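Proteasome protein (Corynebacterium glutamicum ATCC 13032, PDB 2P90) is of unknown function but belongs to the PAC2 family and probably has a fold like that of proteasome assembly chaperones. Local coordinates at residues E133-H147 / N193-S206. Numbering follows the deposited sequence.
Sequences ENTICLYAAPMTVPH and NVSGYTVHVPHYVS
I136 lays its CG2 methyl over one face of the Y197 ring, 3.7 Å from the ring centroid, a CH-pi contact. The chi1 of I136 (-51°) turns CG1 away from the carbonyl carbon and swings CG2 out over the ring. CD1 follows the same ring outward to its OH. That hydroxyl bonds S224 of helix 211-225 and donates to a water that in turn donates to N134 OD1. N134 ND2 is hydrogen-bonded to S159 OG.

The opposite face of the sheet carries Y139. Its ring meets the neighbouring strand edge-on: CE2 lies 3.7 Å from G196 CA, close to the ring plane. The edge comes up against a residue with no side chain. The Y139 hydroxyl bonds S180 and E184 of helix 179-189.

Further along, M143 folds back over H200. Its chain bends at chi2 (-61°), which brings CE over one face of the imidazole, 3.9 Å from the centroid. SD stays above the same face at a longer distance.

At the start of the pair, N193 ND2 donates to E133 O at 3.0 Å, with the acceptor near its amide plane. ND2 sits almost in line with that C=O, but the N-H is bent to 154°. Past the strands, Y204 OH makes two hydrogen bonds with H147, each 2.9 Å. It accepts from the backbone N and also pairs with ND1 near the plane of the imidazole. The two side chains cross at about a right angle.

A ladder of backbone bonds runs from T135 to M143, alternating between the strands. Strands 134-143 and 194-202 are thus parallel neighbours in the mixed central sheet. Helix 179-189 covers the Y139 face and helix 211-225 the L138 and V199 face, the three-layer alpha/beta arrangement of this PAC2-family chain.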
loop_
_atom_site.group_PDB
_atom_site.type_symbol
_atom_site.label_atom_id
_atom_site.label_comp_id
_atom_site.label_asym_id
_atom_site.label_seq_id
_atom_site.Cartn_x
_atom_site.Cartn_y
_atom_site.Cartn_z
ATOM N N GLU B 133 33.345 -6.145 5.248
ATOM C CA GLU B 133 33.831 -5.932 6.614
ATOM C C GLU B 133 33.081 -4.860 7.400
ATOM O O GLU B 133 33.195 -4.800 8.609
ATOM C CB GLU B 133 35.361 -5.706 6.629
ATOM C CG GLU B 133 35.819 -4.249 6.528
ATOM C CD GLU B 133 35.834 -3.508 7.891
ATOM O OE1 GLU B 133 35.557 -2.270 7.869
ATOM O OE2 GLU B 133 36.104 -4.155 8.957
ATOM N N ASN B 134 32.299 -4.029 6.718
ATOM C CA ASN B 134 31.476 -3.004 7.377
ATOM C C ASN B 134 30.315 -2.574 6.472
ATOM O O ASN B 134 30.457 -2.440 5.254
ATOM C CB ASN B 134 32.311 -1.765 7.781
ATOM C CG ASN B 134 31.513 -0.732 8.593
ATOM O OD1 ASN B 134 31.613 0.459 8.350
ATOM N ND2 ASN B 134 30.742 -1.181 9.557
ATOM N N THR B 135 29.175 -2.320 7.080
ATOM C CA THR B 135 28.010 -1.900 6.301
ATOM C C THR B 135 27.511 -0.532 6.755
ATOM O O THR B 135 27.335 -0.293 7.941
ATOM C CB THR B 135 26.840 -2.961 6.346
ATOM O OG1 THR B 135 27.311 -4.203 5.808
ATOM C CG2 THR B 135 25.610 -2.464 5.548
ATOM N N ILE B 136 27.272 0.319 5.769
ATOM C CA ILE B 136 26.772 1.650 5.996
ATOM C C ILE B 136 25.472 1.926 5.245
ATOM O O ILE B 136 25.477 1.969 4.025
ATOM C CB ILE B 136 27.792 2.744 5.561
ATOM C CG1 ILE B 136 29.186 2.476 6.168
ATOM C CG2 ILE B 136 27.209 4.145 5.918
ATOM C CD1 ILE B 136 30.237 3.581 5.866
ATOM N N CYS B 137 24.406 2.166 6.007
ATOM C CA CYS B 137 23.101 2.545 5.494
ATOM C C CYS B 137 22.869 4.047 5.512
ATOM O O CYS B 137 23.204 4.716 6.474
ATOM C CB CYS B 137 22.024 1.867 6.317
ATOM S SG CYS B 137 22.107 0.057 6.267
ATOM N N LEU B 138 22.287 4.573 4.442
ATOM C CA LEU B 138 22.118 6.008 4.295
ATOM C C LEU B 138 20.675 6.444 4.489
ATOM O O LEU B 138 19.763 5.768 4.017
ATOM C CB LEU B 138 22.603 6.443 2.922
ATOM C CG LEU B 138 24.003 5.985 2.508
ATOM C CD1 LEU B 138 24.347 6.622 1.150
ATOM C CD2 LEU B 138 25.091 6.284 3.586
ATOM N N TYR B 139 20.492 7.574 5.186
ATOM C CA TYR B 139 19.183 8.132 5.534
ATOM C C TYR B 139 19.291 9.637 5.342
ATOM O O TYR B 139 20.351 10.192 5.580
ATOM C CB TYR B 139 18.862 7.860 6.998
ATOM C CG TYR B 139 18.935 6.397 7.376
ATOM C CD1 TYR B 139 17.792 5.600 7.304
ATOM C CD2 TYR B 139 20.146 5.804 7.803
ATOM C CE1 TYR B 139 17.836 4.274 7.616
ATOM C CE2 TYR B 139 20.196 4.448 8.131
ATOM C CZ TYR B 139 19.029 3.694 8.026
ATOM O OH TYR B 139 18.983 2.358 8.325
ATOM N N ALA B 140 18.234 10.289 4.861
ATOM C CA ALA B 140 18.161 11.753 4.847
ATOM C C ALA B 140 16.875 12.165 5.560
ATOM O O ALA B 140 15.742 11.790 5.142
ATOM C CB ALA B 140 18.201 12.291 3.445
ATOM N N ALA B 141 17.041 12.917 6.653
ATOM C CA ALA B 141 15.883 13.331 7.468
ATOM C C ALA B 141 15.638 14.803 7.379
ATOM O O ALA B 141 16.589 15.573 7.418
ATOM C CB ALA B 141 16.051 12.897 8.967
ATOM N N PRO B 142 14.351 15.208 7.310
ATOM C CA PRO B 142 14.067 16.638 7.363
ATOM C C PRO B 142 14.276 17.089 8.798
ATOM O O PRO B 142 13.759 16.442 9.721
ATOM C CB PRO B 142 12.585 16.736 6.975
ATOM C CG PRO B 142 11.994 15.361 7.262
ATOM C CD PRO B 142 13.127 14.373 7.261
ATOM N N MET B 143 15.039 18.168 8.998
ATOM C CA MET B 143 15.313 18.649 10.361
ATOM C C MET B 143 15.131 20.156 10.507
ATOM O O MET B 143 15.044 20.908 9.516
ATOM C CB MET B 143 16.719 18.246 10.854
ATOM C CG MET B 143 16.983 16.730 10.989
ATOM S SD MET B 143 15.940 15.767 12.152
ATOM C CE MET B 143 17.013 14.351 12.332
ATOM N N THR B 144 15.108 20.587 11.761
ATOM C CA THR B 144 15.000 22.005 12.095
ATOM C C THR B 144 16.424 22.555 12.138
ATOM O O THR B 144 16.997 22.767 13.209
ATOM C CB THR B 144 14.266 22.222 13.444
ATOM O OG1 THR B 144 14.861 21.389 14.433
ATOM C CG2 THR B 144 12.790 21.867 13.331
ATOM N N VAL B 145 16.981 22.715 10.938
ATOM C CA VAL B 145 18.315 23.223 10.698
ATOM C C VAL B 145 18.159 24.165 9.517
ATOM O O VAL B 145 17.234 23.980 8.695
ATOM C CB VAL B 145 19.358 22.096 10.369
ATOM C CG1 VAL B 145 19.563 21.155 11.566
ATOM C CG2 VAL B 145 19.009 21.312 9.081
ATOM N N PRO B 146 19.022 25.200 9.432
ATOM C CA PRO B 146 18.937 26.170 8.324
ATOM C C PRO B 146 19.787 25.832 7.099
ATOM O O PRO B 146 20.821 25.180 7.235
ATOM C CB PRO B 146 19.456 27.463 8.967
ATOM C CG PRO B 146 20.389 27.003 10.083
ATOM C CD PRO B 146 20.069 25.560 10.412
ATOM N N HIS B 147 19.386 26.318 5.922
ATOM C CA HIS B 147 20.235 26.192 4.731
ATOM C C HIS B 147 21.524 26.995 4.830
ATOM O O HIS B 147 22.447 26.814 4.010
ATOM C CB HIS B 147 19.470 26.565 3.430
ATOM C CG HIS B 147 19.229 28.033 3.257
ATOM N ND1 HIS B 147 18.129 28.672 3.788
ATOM C CD2 HIS B 147 19.933 28.984 2.590
ATOM C CE1 HIS B 147 18.173 29.955 3.469
ATOM N NE2 HIS B 147 19.258 30.169 2.745
ATOM N N ASN B 193 29.978 -5.623 11.771
ATOM C CA ASN B 193 30.173 -4.174 11.720
ATOM C C ASN B 193 29.075 -3.485 10.887
ATOM O O ASN B 193 28.950 -3.760 9.683
ATOM C CB ASN B 193 31.566 -3.830 11.147
ATOM C CG ASN B 193 32.720 -4.237 12.081
ATOM O OD1 ASN B 193 32.585 -4.234 13.321
ATOM N ND2 ASN B 193 33.863 -4.580 11.482
ATOM N N VAL B 194 28.307 -2.592 11.519
ATOM C CA VAL B 194 27.254 -1.847 10.812
ATOM C C VAL B 194 26.936 -0.459 11.408
ATOM O O VAL B 194 26.824 -0.306 12.622
ATOM C CB VAL B 194 25.919 -2.704 10.662
ATOM C CG1 VAL B 194 25.333 -3.093 12.037
ATOM C CG2 VAL B 194 24.887 -1.956 9.836
ATOM N N SER B 195 26.778 0.535 10.532
ATOM C CA SER B 195 26.359 1.889 10.916
ATOM C C SER B 195 25.315 2.451 9.948
ATOM O O SER B 195 25.219 2.026 8.763
ATOM C CB SER B 195 27.566 2.846 10.991
ATOM O OG SER B 195 28.475 2.397 11.993
ATOM N N GLY B 196 24.524 3.382 10.477
ATOM C CA GLY B 196 23.561 4.148 9.708
ATOM C C GLY B 196 23.901 5.616 9.816
ATOM O O GLY B 196 24.031 6.152 10.924
ATOM N N TYR B 197 24.087 6.262 8.659
ATOM C CA TYR B 197 24.357 7.707 8.581
ATOM C C TYR B 197 23.128 8.480 8.122
ATOM O O TYR B 197 22.580 8.261 7.048
ATOM C CB TYR B 197 25.528 8.046 7.653
ATOM C CG TYR B 197 26.880 7.429 7.967
ATOM C CD1 TYR B 197 27.159 6.824 9.210
ATOM C CD2 TYR B 197 27.906 7.493 7.023
ATOM C CE1 TYR B 197 28.438 6.274 9.489
ATOM C CE2 TYR B 197 29.190 6.959 7.288
ATOM C CZ TYR B 197 29.433 6.351 8.517
ATOM O OH TYR B 197 30.669 5.809 8.729
ATOM N N THR B 198 22.713 9.419 8.939
ATOM C CA THR B 198 21.651 10.310 8.577
ATOM C C THR B 198 22.193 11.735 8.372
ATOM O O THR B 198 22.849 12.306 9.245
ATOM C CB THR B 198 20.588 10.314 9.701
ATOM O OG1 THR B 198 20.267 8.958 10.029
ATOM C CG2 THR B 198 19.339 11.076 9.286
ATOM N N VAL B 199 21.884 12.309 7.227
ATOM C CA VAL B 199 22.218 13.688 6.952
ATOM C C VAL B 199 20.961 14.499 7.304
ATOM O O VAL B 199 19.835 14.013 7.108
ATOM C CB VAL B 199 22.671 13.837 5.462
ATOM C CG1 VAL B 199 21.512 13.546 4.485
ATOM C CG2 VAL B 199 23.275 15.197 5.186
ATOM N N HIS B 200 21.149 15.703 7.845
ATOM C CA HIS B 200 20.047 16.542 8.309
ATOM C C HIS B 200 19.767 17.603 7.285
ATOM O O HIS B 200 20.675 18.341 6.920
ATOM C CB HIS B 200 20.412 17.217 9.628
ATOM C CG HIS B 200 20.587 16.254 10.758
ATOM N ND1 HIS B 200 20.313 16.584 12.069
ATOM C CD2 HIS B 200 20.975 14.958 10.769
ATOM C CE1 HIS B 200 20.557 15.541 12.841
ATOM N NE2 HIS B 200 20.945 14.537 12.073
ATOM N N VAL B 201 18.527 17.672 6.800
ATOM C CA VAL B 201 18.201 18.547 5.699
ATOM C C VAL B 201 17.178 19.551 6.219
ATOM O O VAL B 201 16.260 19.139 6.921
ATOM C CB VAL B 201 17.620 17.709 4.517
ATOM C CG1 VAL B 201 17.183 18.600 3.334
ATOM C CG2 VAL B 201 18.613 16.584 4.087
ATOM N N PRO B 202 17.347 20.870 5.914
ATOM C CA PRO B 202 16.350 21.857 6.343
ATOM C C PRO B 202 14.975 21.354 5.948
ATOM O O PRO B 202 14.785 20.982 4.807
ATOM C CB PRO B 202 16.725 23.112 5.542
ATOM C CG PRO B 202 18.154 22.964 5.282
ATOM C CD PRO B 202 18.462 21.516 5.186
ATOM N N HIS B 203 14.040 21.308 6.889
ATOM C CA HIS B 203 12.739 20.715 6.619
ATOM C C HIS B 203 12.026 21.443 5.495
ATOM O O HIS B 203 11.303 20.815 4.715
ATOM C CB HIS B 203 11.854 20.674 7.883
ATOM C CG HIS B 203 11.457 22.025 8.375
ATOM N ND1 HIS B 203 12.340 22.879 9.001
ATOM C CD2 HIS B 203 10.280 22.693 8.297
ATOM C CE1 HIS B 203 11.722 24.014 9.296
ATOM N NE2 HIS B 203 10.472 23.926 8.877
ATOM N N TYR B 204 12.234 22.759 5.392
ATOM C CA TYR B 204 11.416 23.580 4.482
ATOM C C TYR B 204 11.901 23.470 3.044
ATOM O O TYR B 204 11.293 24.028 2.122
ATOM C CB TYR B 204 11.397 25.045 4.943
ATOM C CG TYR B 204 12.774 25.640 5.147
ATOM C CD1 TYR B 204 13.462 25.455 6.358
ATOM C CD2 TYR B 204 13.396 26.386 4.145
ATOM C CE1 TYR B 204 14.718 25.989 6.564
ATOM C CE2 TYR B 204 14.681 26.925 4.346
ATOM C CZ TYR B 204 15.325 26.727 5.565
ATOM O OH TYR B 204 16.587 27.234 5.797
ATOM N N VAL B 205 13.010 22.747 2.865
ATOM C CA VAL B 205 13.622 22.522 1.561
ATOM C C VAL B 205 13.676 21.015 1.193
ATOM O O VAL B 205 14.208 20.621 0.140
ATOM C CB VAL B 205 15.033 23.187 1.545
ATOM C CG1 VAL B 205 16.144 22.180 1.927
ATOM C CG2 VAL B 205 15.273 23.830 0.211
ATOM N N SER B 206 13.100 20.186 2.063
ATOM C CA SER B 206 13.224 18.724 1.985
ATOM C C SER B 206 12.567 18.046 0.772
ATOM O O SER B 206 13.009 16.966 0.356
ATOM C CB SER B 206 12.714 18.078 3.282
ATOM O OG SER B 206 13.792 17.847 4.179
HETATM O O HOH W 1 31.157 3.169 9.600
HETATM O O HOH W 2 28.705 -5.615 7.728
#